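Local coordinates for conserved hypothetical protein NMB0706 (Neisseria meningitidis, PDB 1RV9), which is of unknown function but belongs to the multi-copper polyphenol oxidoreductase laccase (DUF152) family and has an alpha-beta-beta-alpha architecture, at residues A[23-26]-A[27-30]; A[65-68]-A[69-73]; A[90-94]-A[95-99]; A[134-138]-A[139-143]; A[173-176]-A[177-181]. One frame throughout, in Å; residues are numbered along the deposited sequence.

All five contacts are local and follow one another along the chain, from 23-30 to 173-181. Interactions 1 and 2 sit on the five-stranded sheet, in strand 28-33 and at the end of helix 57-71 packed on it, with centres about 17 Å apart. Interaction 3 is in the loop between two parallel strands of the six-stranded sheet, and interaction 4 starts on strand 131-136 of that same sheet, about 19 Å away between centres. Interaction 5 lies beside the small antiparallel sheet. Interactions 4 and 5 touch: Trp138 packs on Val179, so helices 138-143 and 177-184 meet there. The widest separation, about 37 Å between centres, is from interaction 2 to interaction 5.

Interaction 1: A[23-26]-A[27-30]; sequences PAPA and NVKT
Val28 reaches back onto Ala24 and Pro25, and its side chain can be followed outward from CB. CB stands 3.6 Å from Pro25 O, the carbonyl that also accepts the backbone bond from Val28 N at 3.0 Å, closing a type I beta turn over Pro25 to Val28. Of the two methyls, CG1 is turned to the methyl of Ala24, with CG1 and Ala24 CB 4.0 Å apart. CG2 lies beside the backbone N (chi1, set by CG1, is 171°), which brings it obliquely against the proline ring. Pro25 CG and Val28 CG2 are 3.5 Å apart, a snug fit for two carbons. Asn27 OD1 rests on the same ring, while its ND2 bonds to Gly128 O. Lys29 bends at chi2 (-61°) and runs back past the turn, where NZ makes a weak bond of 3.3 Å to Ala26 O. A water sits 2.6 Å from both Pro25 O and Val28 O, between the two carbonyls. Cys124 of strand 119-125 touches Ala24, Pro25 and Val28. Val28 is thus buried against Ala24 and Pro25, while Pro25 O takes the turn N-H and a water, and Ala26 O a weak bond from Lys29.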
loop_
_atom_site.group_PDB
_atom_site.type_symbol
_atom_site.label_atom_id
_atom_site.label_comp_id
_atom_site.label_asym_id
_atom_site.label_seq_id
_atom_site.Cartn_x
_atom_site.Cartn_y
_atom_site.Cartn_z
ATOM N N PRO A 23 15.935 5.714 -3.476
ATOM C CA PRO A 23 17.164 6.113 -2.783
ATOM C C PRO A 23 17.076 6.149 -1.261
ATOM O O PRO A 23 17.702 6.992 -0.619
ATOM C CB PRO A 23 17.460 7.486 -3.380
ATOM C CG PRO A 23 16.094 8.033 -3.636
ATOM C CD PRO A 23 15.366 6.845 -4.231
ATOM N N ALA A 24 16.313 5.230 -0.680
ATOM C CA ALA A 24 16.174 5.197 0.771
ATOM C C ALA A 24 17.502 4.835 1.428
ATOM O O ALA A 24 18.302 4.085 0.862
ATOM C CB ALA A 24 15.099 4.195 1.174
ATOM N N PRO A 25 17.758 5.372 2.635
ATOM C CA PRO A 25 19.004 5.086 3.354
ATOM C C PRO A 25 19.146 3.598 3.676
ATOM O O PRO A 25 18.162 2.863 3.681
ATOM C CB PRO A 25 18.898 5.970 4.596
ATOM C CG PRO A 25 17.420 6.080 4.813
ATOM C CD PRO A 25 16.897 6.277 3.416
ATOM N N ALA A 26 20.374 3.173 3.947
ATOM C CA ALA A 26 20.681 1.770 4.213
ATOM C C ALA A 26 19.958 1.103 5.375
ATOM O O ALA A 26 19.884 -0.129 5.431
ATOM C CB ALA A 26 22.182 1.607 4.384
ATOM N N ASN A 27 19.435 1.893 6.307
ATOM C CA ASN A 27 18.740 1.309 7.447
ATOM C C ASN A 27 17.231 1.250 7.246
ATOM O O ASN A 27 16.488 0.901 8.164
ATOM C CB ASN A 27 19.084 2.071 8.725
ATOM C CG ASN A 27 18.581 3.491 8.710
ATOM O OD1 ASN A 27 18.564 4.149 7.667
ATOM N ND2 ASN A 27 18.181 3.983 9.878
ATOM N N VAL A 28 16.781 1.607 6.047
ATOM C CA VAL A 28 15.362 1.540 5.727
ATOM C C VAL A 28 15.189 0.336 4.818
ATOM O O VAL A 28 15.668 0.321 3.682
ATOM C CB VAL A 28 14.862 2.813 5.016
ATOM C CG1 VAL A 28 13.437 2.601 4.503
ATOM C CG2 VAL A 28 14.882 3.980 5.989
ATOM N N LYS A 29 14.520 -0.685 5.342
ATOM C CA LYS A 29 14.292 -1.915 4.606
ATOM C C LYS A 29 12.850 -2.023 4.153
ATOM O O LYS A 29 11.937 -1.555 4.838
ATOM C CB LYS A 29 14.628 -3.116 5.488
ATOM C CG LYS A 29 16.034 -3.095 6.065
ATOM C CD LYS A 29 17.070 -3.114 4.965
ATOM C CE LYS A 29 18.471 -3.196 5.542
ATOM N NZ LYS A 29 19.489 -3.260 4.462
ATOM N N THR A 30 12.648 -2.646 2.998
ATOM C CA THR A 30 11.308 -2.841 2.471
ATOM C C THR A 30 11.139 -4.254 1.934
ATOM O O THR A 30 12.106 -4.922 1.563
ATOM C CB THR A 30 10.973 -1.859 1.317
ATOM O OG1 THR A 30 11.893 -2.048 0.235
ATOM C CG2 THR A 30 11.032 -0.423 1.797
HETATM O O HOH W 1 17.474 1.072 1.948
#

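Interaction 2: A[65-68]-A[69-73]; sequences EIVQ and QQVGL
In the last two turns of helix 57-71, Val67 and Val71 lie one turn apart and side by side, pointing the same way, with Val67 CG1 and Val71 CG2 4.0 Å from each other. They form part of the helix's inner face, which packs on Leu31 of strand 28-33 and Leu251 of strand 248-254. CG2 of Val71 also closes on the backbone, 3.2 Å from Val67 O, the same carbonyl that accepts the helical bond from Val71 N. On the outer face, Gln69 CG lies close against Glu65 O, at 3.2 Å, alongside the backbone bond from Gln69 N. Gln70 stands at the border of the two faces, touching Leu31, with CG beside its own backbone N and a bend at chi2 (-64°). This curls the chain back along the helix, so that its NE2 donates to a water at 3.2 Å and that water donates to Ile66 O at 2.9 Å. The water adds to a stretched, weak backbone bond of 3.4 Å from Gln70 N to Ile66 O. At the end, Gly72 takes positive phi (88°) while its N still reaches Gln68 O at 2.7 Å. Beyond it Leu73 turns onto Trp253. The carbonyls of residues 65 to 68 thus all accept a helical N-H, and where that bond is long, a water held by a side-chain amide makes a second one.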
loop_
_atom_site.group_PDB
_atom_site.type_symbol
_atom_site.label_atom_id
_atom_site.label_comp_id
_atom_site.label_asym_id
_atom_site.label_seq_id
_atom_site.Cartn_x
_atom_site.Cartn_y
_atom_site.Cartn_z
ATOM N N GLU A 65 3.940 -16.359 8.603
ATOM C CA GLU A 65 5.150 -16.850 9.250
ATOM C C GLU A 65 6.304 -16.760 8.264
ATOM O O GLU A 65 7.418 -16.372 8.622
ATOM C CB GLU A 65 4.977 -18.302 9.671
ATOM C CG GLU A 65 4.278 -18.480 10.984
ATOM C CD GLU A 65 4.165 -19.933 11.365
ATOM O OE1 GLU A 65 5.129 -20.692 11.129
ATOM O OE2 GLU A 65 3.115 -20.312 11.913
ATOM N N ILE A 66 6.029 -17.144 7.021
ATOM C CA ILE A 66 7.030 -17.101 5.966
ATOM C C ILE A 66 7.529 -15.669 5.799
ATOM O O ILE A 66 8.726 -15.431 5.626
ATOM C CB ILE A 66 6.442 -17.606 4.627
ATOM C CG1 ILE A 66 6.155 -19.107 4.727
ATOM C CG2 ILE A 66 7.410 -17.340 3.484
ATOM C CD1 ILE A 66 5.439 -19.677 3.521
ATOM N N VAL A 67 6.610 -14.714 5.860
ATOM C CA VAL A 67 6.983 -13.314 5.719
ATOM C C VAL A 67 7.780 -12.835 6.929
ATOM O O VAL A 67 8.777 -12.131 6.776
ATOM C CB VAL A 67 5.734 -12.416 5.529
ATOM C CG1 VAL A 67 6.107 -10.947 5.700
ATOM C CG2 VAL A 67 5.154 -12.638 4.144
ATOM N N GLN A 68 7.353 -13.222 8.127
ATOM C CA GLN A 68 8.060 -12.806 9.332
ATOM C C GLN A 68 9.500 -13.298 9.296
ATOM O O GLN A 68 10.414 -12.583 9.712
ATOM C CB GLN A 68 7.366 -13.340 10.583
ATOM C CG GLN A 68 7.871 -12.697 11.866
ATOM C CD GLN A 68 7.181 -13.239 13.096
ATOM O OE1 GLN A 68 7.486 -14.339 13.560
ATOM N NE2 GLN A 68 6.233 -12.475 13.626
ATOM N N GLN A 69 9.700 -14.517 8.799
ATOM C CA GLN A 69 11.040 -15.091 8.691
ATOM C C GLN A 69 11.916 -14.191 7.832
ATOM O O GLN A 69 13.102 -14.011 8.109
ATOM C CB GLN A 69 10.981 -16.484 8.060
ATOM C CG GLN A 69 10.336 -17.540 8.936
ATOM C CD GLN A 69 11.081 -17.740 10.240
ATOM O OE1 GLN A 69 12.269 -18.070 10.246
ATOM N NE2 GLN A 69 10.386 -17.540 11.355
ATOM N N GLN A 70 11.322 -13.633 6.782
ATOM C CA GLN A 70 12.038 -12.744 5.878
ATOM C C GLN A 70 12.330 -11.399 6.531
ATOM O O GLN A 70 13.419 -10.850 6.382
ATOM C CB GLN A 70 11.222 -12.515 4.603
ATOM C CG GLN A 70 11.199 -13.689 3.638
ATOM C CD GLN A 70 12.574 -14.004 3.083
ATOM O OE1 GLN A 70 13.284 -13.115 2.615
ATOM N NE2 GLN A 70 12.955 -15.276 3.125
ATOM N N VAL A 71 11.352 -10.879 7.262
ATOM C CA VAL A 71 11.488 -9.582 7.917
ATOM C C VAL A 71 12.385 -9.596 9.149
ATOM O O VAL A 71 13.269 -8.749 9.290
ATOM C CB VAL A 71 10.107 -9.031 8.315
ATOM C CG1 VAL A 71 10.254 -7.664 8.974
ATOM C CG2 VAL A 71 9.220 -8.938 7.080
ATOM N N GLY A 72 12.155 -10.552 10.046
ATOM C CA GLY A 72 12.962 -10.633 11.250
ATOM C C GLY A 72 12.412 -9.784 12.380
ATOM O O GLY A 72 13.069 -9.593 13.402
ATOM N N LEU A 73 11.203 -9.264 12.184
ATOM C CA LEU A 73 10.526 -8.429 13.176
ATOM C C LEU A 73 9.033 -8.704 13.125
ATOM O O LEU A 73 8.523 -9.202 12.121
ATOM C CB LEU A 73 10.713 -6.936 12.863
ATOM C CG LEU A 73 12.053 -6.225 13.011
ATOM C CD1 LEU A 73 11.937 -4.823 12.412
ATOM C CD2 LEU A 73 12.437 -6.148 14.481
HETATM O O HOH W 2 10.780 -17.111 4.528
#

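Interaction 3: A[90-94]-A[95-99]; sequences AEALG and GTPDA
Ala92 and Pro97 meet across the bend, and at the polar atom nearest the proline the touch is a carbon-oxygen contact, with Pro97 CD 3.6 Å from Ala92 O. The sound polar bond lies just past the proline, where Asn79 ties the strand-bound end down: its ND2 donates to Asp98 OD1, and its backbone bonds to Pro97 and Ala99. Between the two segments the firmest meeting is apolar: the methyl of Ala92 approaches the proline ring at its gamma and delta carbons, with Ala92 CB 3.7 Å from Pro97 CG and 3.9 Å from Pro97 CD. CG also rests 3.7 Å from Ala92 CA, so the ring corner touches both the methyl and the backbone carbon that carries it. The buried methyl of Ala92 is backed by Val87 of strand 86-88. Gly94 and Gly95 carry the chain round the bend between Ala92 and Pro97. Gly95 has phi 152°, a region in which a beta carbon would press on the carbonyl oxygen of Gly94. Leu93 points away from this bend and packs on Pro74 and Val109. Since strands 86-88 and 101-104 are parallel neighbours in the six-stranded sheet, this bend, with its glycine pair and the Ala92-Pro97 contact, lies on the kind of crossover connection that parallel strands require.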
loop_
_atom_site.group_PDB
_atom_site.type_symbol
_atom_site.label_atom_id
_atom_site.label_comp_id
_atom_site.label_asym_id
_atom_site.label_seq_id
_atom_site.Cartn_x
_atom_site.Cartn_y
_atom_site.Cartn_z
ATOM N N ALA A 90 4.088 0.196 16.486
ATOM C CA ALA A 90 4.550 -0.445 17.714
ATOM C C ALA A 90 3.412 -0.710 18.696
ATOM O O ALA A 90 3.525 -1.577 19.563
ATOM C CB ALA A 90 5.629 0.413 18.376
ATOM N N GLU A 91 2.314 0.030 18.557
ATOM C CA GLU A 91 1.163 -0.132 19.443
ATOM C C GLU A 91 0.063 -0.978 18.805
ATOM O O GLU A 91 -0.913 -1.341 19.468
ATOM C CB GLU A 91 0.572 1.232 19.806
ATOM C CG GLU A 91 1.531 2.204 20.464
ATOM C CD GLU A 91 0.860 3.522 20.811
ATOM O OE1 GLU A 91 0.317 4.177 19.898
ATOM O OE2 GLU A 91 0.873 3.903 22.000
ATOM N N ALA A 92 0.217 -1.292 17.525
ATOM C CA ALA A 92 -0.779 -2.078 16.805
ATOM C C ALA A 92 -0.622 -3.590 16.927
ATOM O O ALA A 92 -1.397 -4.344 16.339
ATOM C CB ALA A 92 -0.765 -1.668 15.327
ATOM N N LEU A 93 0.370 -4.029 17.695
ATOM C CA LEU A 93 0.637 -5.455 17.859
ATOM C C LEU A 93 -0.148 -6.206 18.936
ATOM O O LEU A 93 -0.376 -7.398 18.812
ATOM C CB LEU A 93 2.132 -5.676 18.093
ATOM C CG LEU A 93 3.062 -5.050 17.054
ATOM C CD1 LEU A 93 4.504 -5.338 17.446
ATOM C CD2 LEU A 93 2.771 -5.602 15.662
ATOM N N GLY A 94 -0.585 -5.521 19.977
ATOM C CA GLY A 94 -1.311 -6.217 21.028
ATOM C C GLY A 94 -2.822 -6.208 20.838
ATOM O O GLY A 94 -3.573 -6.289 21.816
ATOM N N GLY A 95 -3.275 -6.129 19.589
ATOM C CA GLY A 95 -4.701 -6.106 19.309
ATOM C C GLY A 95 -4.884 -5.346 18.009
ATOM O O GLY A 95 -4.665 -4.138 17.952
ATOM N N THR A 96 -5.276 -6.063 16.961
ATOM C CA THR A 96 -5.472 -5.484 15.635
ATOM C C THR A 96 -6.420 -4.295 15.626
ATOM O O THR A 96 -7.616 -4.442 15.857
ATOM C CB THR A 96 -5.982 -6.543 14.648
ATOM O OG1 THR A 96 -5.143 -7.703 14.734
ATOM C CG2 THR A 96 -5.935 -5.999 13.225
ATOM N N PRO A 97 -5.890 -3.095 15.345
ATOM C CA PRO A 97 -6.673 -1.855 15.298
ATOM C C PRO A 97 -7.362 -1.670 13.952
ATOM O O PRO A 97 -6.921 -2.220 12.937
ATOM C CB PRO A 97 -5.621 -0.763 15.522
ATOM C CG PRO A 97 -4.397 -1.510 16.034
ATOM C CD PRO A 97 -4.454 -2.793 15.284
ATOM N N ASP A 98 -8.452 -0.907 13.952
ATOM C CA ASP A 98 -9.164 -0.598 12.718
ATOM C C ASP A 98 -8.429 0.626 12.205
ATOM O O ASP A 98 -8.633 1.736 12.699
ATOM C CB ASP A 98 -10.626 -0.237 12.989
ATOM C CG ASP A 98 -11.468 -1.438 13.355
ATOM O OD1 ASP A 98 -10.947 -2.572 13.322
ATOM O OD2 ASP A 98 -12.661 -1.244 13.673
ATOM N N ALA A 99 -7.556 0.425 11.228
ATOM C CA ALA A 99 -6.779 1.530 10.695
ATOM C C ALA A 99 -6.268 1.176 9.315
ATOM O O ALA A 99 -6.292 0.012 8.919
ATOM C CB ALA A 99 -5.615 1.830 11.620
#

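Interaction 4: A[134-138]-A[139-143]; sequences AHAGW and RGLAG
Trp138 and Arg139 lie side by side and pair through CH-pi contact. Arg139 CG sits over the indole face, 3.6 Å from the centroid of the Trp138 six-membered ring and 13° off its normal. Further out, Trp138 CZ2 is 3.5 Å above the guanidinium plane and over its centre, with the two planes 43° apart and so not stacked flat. Trp138 has its CG between backbone N and carbonyl carbon (chi1 75°), which swings the indole over the start of the next residue instead of away from it. The apolar contact is Ala136 CB with Leu141 CD1, 4.0 Å apart, and Leu141 goes on to Leu146, Leu206 and Ile213. These residues form the turn from strand 131-136 into helix 138-143, with Gly137 as its N-cap. His135, on the strand, bonds through ND1 to Asp100 OD1 and touches Cys118, an arrangement consistent with, though not established as, a Cys-His-Asp triad. The backbone bonds begin the helix: Leu141 N to Gly137 O at 2.9 Å, and Ala142 N to Trp138 O at 3.0 Å. A water accepts from Gly140 N at 2.9 Å and, weakly, from Gly137 N.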
loop_
_atom_site.group_PDB
_atom_site.type_symbol
_atom_site.label_atom_id
_atom_site.label_comp_id
_atom_site.label_asym_id
_atom_site.label_seq_id
_atom_site.Cartn_x
_atom_site.Cartn_y
_atom_site.Cartn_z
ATOM N N ALA A 134 0.973 3.092 4.122
ATOM C CA ALA A 134 -0.415 3.519 4.031
ATOM C C ALA A 134 -1.182 2.743 2.967
ATOM O O ALA A 134 -0.662 2.459 1.885
ATOM C CB ALA A 134 -0.485 5.017 3.729
ATOM N N HIS A 135 -2.422 2.397 3.302
ATOM C CA HIS A 135 -3.323 1.672 2.413
ATOM C C HIS A 135 -4.160 2.729 1.706
ATOM O O HIS A 135 -5.030 3.360 2.317
ATOM C CB HIS A 135 -4.222 0.749 3.237
ATOM C CG HIS A 135 -5.321 0.104 2.451
ATOM N ND1 HIS A 135 -6.624 0.065 2.899
ATOM C CD2 HIS A 135 -5.310 -0.553 1.268
ATOM C CE1 HIS A 135 -7.369 -0.588 2.025
ATOM N NE2 HIS A 135 -6.596 -0.975 1.026
ATOM N N ALA A 136 -3.896 2.917 0.418
ATOM C CA ALA A 136 -4.597 3.926 -0.355
ATOM C C ALA A 136 -5.543 3.417 -1.429
ATOM O O ALA A 136 -5.200 3.403 -2.614
ATOM C CB ALA A 136 -3.580 4.897 -0.973
ATOM N N GLY A 137 -6.725 2.974 -1.006
ATOM C CA GLY A 137 -7.738 2.563 -1.957
ATOM C C GLY A 137 -8.256 3.915 -2.417
ATOM O O GLY A 137 -7.787 4.936 -1.907
ATOM N N TRP A 138 -9.204 3.972 -3.344
ATOM C CA TRP A 138 -9.661 5.287 -3.778
ATOM C C TRP A 138 -10.328 6.074 -2.654
ATOM O O TRP A 138 -10.199 7.290 -2.592
ATOM C CB TRP A 138 -10.596 5.192 -4.994
ATOM C CG TRP A 138 -11.988 4.705 -4.718
ATOM C CD1 TRP A 138 -12.438 3.416 -4.781
ATOM C CD2 TRP A 138 -13.121 5.511 -4.380
ATOM N NE1 TRP A 138 -13.784 3.371 -4.507
ATOM C CE2 TRP A 138 -14.229 4.641 -4.254
ATOM C CE3 TRP A 138 -13.309 6.883 -4.164
ATOM C CZ2 TRP A 138 -15.510 5.103 -3.930
ATOM C CZ3 TRP A 138 -14.581 7.341 -3.844
ATOM C CH2 TRP A 138 -15.666 6.451 -3.726
ATOM N N ARG A 139 -11.020 5.384 -1.750
ATOM C CA ARG A 139 -11.689 6.074 -0.649
ATOM C C ARG A 139 -10.693 6.717 0.311
ATOM O O ARG A 139 -10.820 7.893 0.652
ATOM C CB ARG A 139 -12.602 5.103 0.107
ATOM C CG ARG A 139 -13.859 4.735 -0.665
ATOM C CD ARG A 139 -14.625 3.603 0.000
ATOM N NE ARG A 139 -15.789 3.218 -0.794
ATOM C CZ ARG A 139 -16.921 3.911 -0.858
ATOM N NH1 ARG A 139 -17.061 5.034 -0.166
ATOM N NH2 ARG A 139 -17.910 3.489 -1.636
ATOM N N GLY A 140 -9.704 5.948 0.753
ATOM C CA GLY A 140 -8.720 6.499 1.669
ATOM C C GLY A 140 -7.850 7.553 1.010
ATOM O O GLY A 140 -7.446 8.534 1.643
ATOM N N LEU A 141 -7.559 7.357 -0.271
ATOM C CA LEU A 141 -6.720 8.301 -0.996
ATOM C C LEU A 141 -7.443 9.642 -1.116
ATOM O O LEU A 141 -6.875 10.695 -0.818
ATOM C CB LEU A 141 -6.374 7.744 -2.384
ATOM C CG LEU A 141 -5.352 8.530 -3.211
ATOM C CD1 LEU A 141 -4.035 8.623 -2.453
ATOM C CD2 LEU A 141 -5.145 7.849 -4.560
ATOM N N ALA A 142 -8.702 9.602 -1.534
ATOM C CA ALA A 142 -9.481 10.825 -1.674
ATOM C C ALA A 142 -9.793 11.416 -0.302
ATOM O O ALA A 142 -10.001 12.624 -0.168
ATOM C CB ALA A 142 -10.779 10.540 -2.431
ATOM N N GLY A 143 -9.811 10.556 0.715
ATOM C CA GLY A 143 -10.118 10.992 2.068
ATOM C C GLY A 143 -8.981 11.645 2.834
ATOM O O GLY A 143 -9.222 12.309 3.849
HETATM O O HOH W 3 -8.878 3.164 0.872
#

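Interaction 5: A[173-176]-A[177-181]; sequences FEVG and QDVFD
Val175 and Val179 meet where the short strand 174-175 leads into helix 177-184, a strand-to-helix junction with Gly176 at the N-cap. Their side chains cross at about a right angle. Val175 CB is 3.8 Å from Val179 CG2, and the branches around them interlock, Val175 CG2 with Val179 CG1 at 4.0 Å. The first helical bond runs across the same junction, Phe180 N to Gly176 O at 3.2 Å. On the polar side, a water links the two segments: it accepts from Gly176 N at 2.7 Å and donates to Asp178 OD1 at the same distance. Asp178 holds its carboxylate near that water because CG stands between backbone N and carbonyl carbon (chi1 64°), folding OD1 back toward the N-cap. The negative group close to the helix's first N-H groups would probably be a favourable partner for them. One shell out, Val175 CG1 lies over one face of the Phe173 ring, offset toward its rim. Val179 and Asp178 both touch Trp138 of helix 138-143, and Phe180 stacks on Phe202 and meets Phe194 edge to face. Glu174 makes a salt bridge with Lys201, so the strand is held to its sheet partner by charge as well as by the backbone bonds of Phe173 and Val175. Gln177 and Asp181, one turn apart, are joined on the helix: Gln177 NE2 donates to Asp181 OD1 at 3.0 Å, and NE2 comes to that oxygen from 42° above the carboxylate plane.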
loop_
_atom_site.group_PDB
_atom_site.type_symbol
_atom_site.label_atom_id
_atom_site.label_comp_id
_atom_site.label_asym_id
_atom_site.label_seq_id
_atom_site.Cartn_x
_atom_site.Cartn_y
_atom_site.Cartn_z
ATOM N N PHE A 173 -8.246 0.178 -14.308
ATOM C CA PHE A 173 -9.094 0.719 -13.250
ATOM C C PHE A 173 -10.187 1.644 -13.777
ATOM O O PHE A 173 -9.995 2.850 -13.906
ATOM C CB PHE A 173 -8.219 1.445 -12.220
ATOM C CG PHE A 173 -8.938 1.814 -10.946
ATOM C CD1 PHE A 173 -9.979 1.032 -10.460
ATOM C CD2 PHE A 173 -8.543 2.931 -10.214
ATOM C CE1 PHE A 173 -10.619 1.358 -9.259
ATOM C CE2 PHE A 173 -9.173 3.264 -9.013
ATOM C CZ PHE A 173 -10.213 2.477 -8.537
ATOM N N GLU A 174 -11.340 1.059 -14.078
ATOM C CA GLU A 174 -12.473 1.809 -14.599
ATOM C C GLU A 174 -13.409 2.216 -13.465
ATOM O O GLU A 174 -13.849 1.371 -12.683
ATOM C CB GLU A 174 -13.218 0.952 -15.621
ATOM C CG GLU A 174 -14.364 1.644 -16.316
ATOM C CD GLU A 174 -15.053 0.730 -17.305
ATOM O OE1 GLU A 174 -14.394 0.297 -18.275
ATOM O OE2 GLU A 174 -16.250 0.437 -17.107
ATOM N N VAL A 175 -13.716 3.508 -13.382
ATOM C CA VAL A 175 -14.589 4.022 -12.331
ATOM C C VAL A 175 -15.686 4.945 -12.852
ATOM O O VAL A 175 -15.710 5.301 -14.034
ATOM C CB VAL A 175 -13.787 4.798 -11.268
ATOM C CG1 VAL A 175 -12.723 3.897 -10.655
ATOM C CG2 VAL A 175 -13.149 6.021 -11.897
ATOM N N GLY A 176 -16.578 5.338 -11.948
ATOM C CA GLY A 176 -17.679 6.216 -12.301
ATOM C C GLY A 176 -17.504 7.655 -11.849
ATOM O O GLY A 176 -16.449 8.045 -11.352
ATOM N N GLN A 177 -18.564 8.441 -12.015
ATOM C CA GLN A 177 -18.567 9.854 -11.659
ATOM C C GLN A 177 -18.378 10.111 -10.164
ATOM O O GLN A 177 -17.859 11.156 -9.767
ATOM C CB GLN A 177 -19.879 10.490 -12.123
ATOM C CG GLN A 177 -19.877 12.008 -12.134
ATOM C CD GLN A 177 -18.911 12.573 -13.158
ATOM O OE1 GLN A 177 -18.968 12.227 -14.340
ATOM N NE2 GLN A 177 -18.021 13.449 -12.711
ATOM N N ASP A 178 -18.802 9.165 -9.335
ATOM C CA ASP A 178 -18.671 9.329 -7.892
ATOM C C ASP A 178 -17.198 9.362 -7.488
ATOM O O ASP A 178 -16.785 10.215 -6.702
ATOM C CB ASP A 178 -19.418 8.207 -7.160
ATOM C CG ASP A 178 -18.832 6.833 -7.426
ATOM O OD1 ASP A 178 -18.496 6.534 -8.593
ATOM O OD2 ASP A 178 -18.721 6.041 -6.464
ATOM N N VAL A 179 -16.409 8.443 -8.035
ATOM C CA VAL A 179 -14.982 8.395 -7.735
ATOM C C VAL A 179 -14.334 9.656 -8.293
ATOM O O VAL A 179 -13.503 10.290 -7.642
ATOM C CB VAL A 179 -14.311 7.166 -8.381
ATOM C CG1 VAL A 179 -12.823 7.165 -8.069
ATOM C CG2 VAL A 179 -14.963 5.892 -7.871
ATOM N N PHE A 180 -14.731 10.018 -9.507
ATOM C CA PHE A 180 -14.204 11.205 -10.163
ATOM C C PHE A 180 -14.427 12.445 -9.297
ATOM O O PHE A 180 -13.497 13.209 -9.039
ATOM C CB PHE A 180 -14.877 11.377 -11.531
ATOM C CG PHE A 180 -14.384 12.564 -12.306
ATOM C CD1 PHE A 180 -14.907 13.830 -12.072
ATOM C CD2 PHE A 180 -13.384 12.417 -13.260
ATOM C CE1 PHE A 180 -14.440 14.938 -12.779
ATOM C CE2 PHE A 180 -12.910 13.517 -13.973
ATOM C CZ PHE A 180 -13.440 14.779 -13.731
ATOM N N ASP A 181 -15.662 12.638 -8.841
ATOM C CA ASP A 181 -15.990 13.794 -8.014
ATOM C C ASP A 181 -15.282 13.786 -6.660
ATOM O O ASP A 181 -14.888 14.837 -6.159
ATOM C CB ASP A 181 -17.504 13.888 -7.789
ATOM C CG ASP A 181 -18.273 14.173 -9.066
ATOM O OD1 ASP A 181 -17.667 14.689 -10.030
ATOM O OD2 ASP A 181 -19.490 13.892 -9.099
HETATM O O HOH W 4 -17.454 4.220 -9.633
#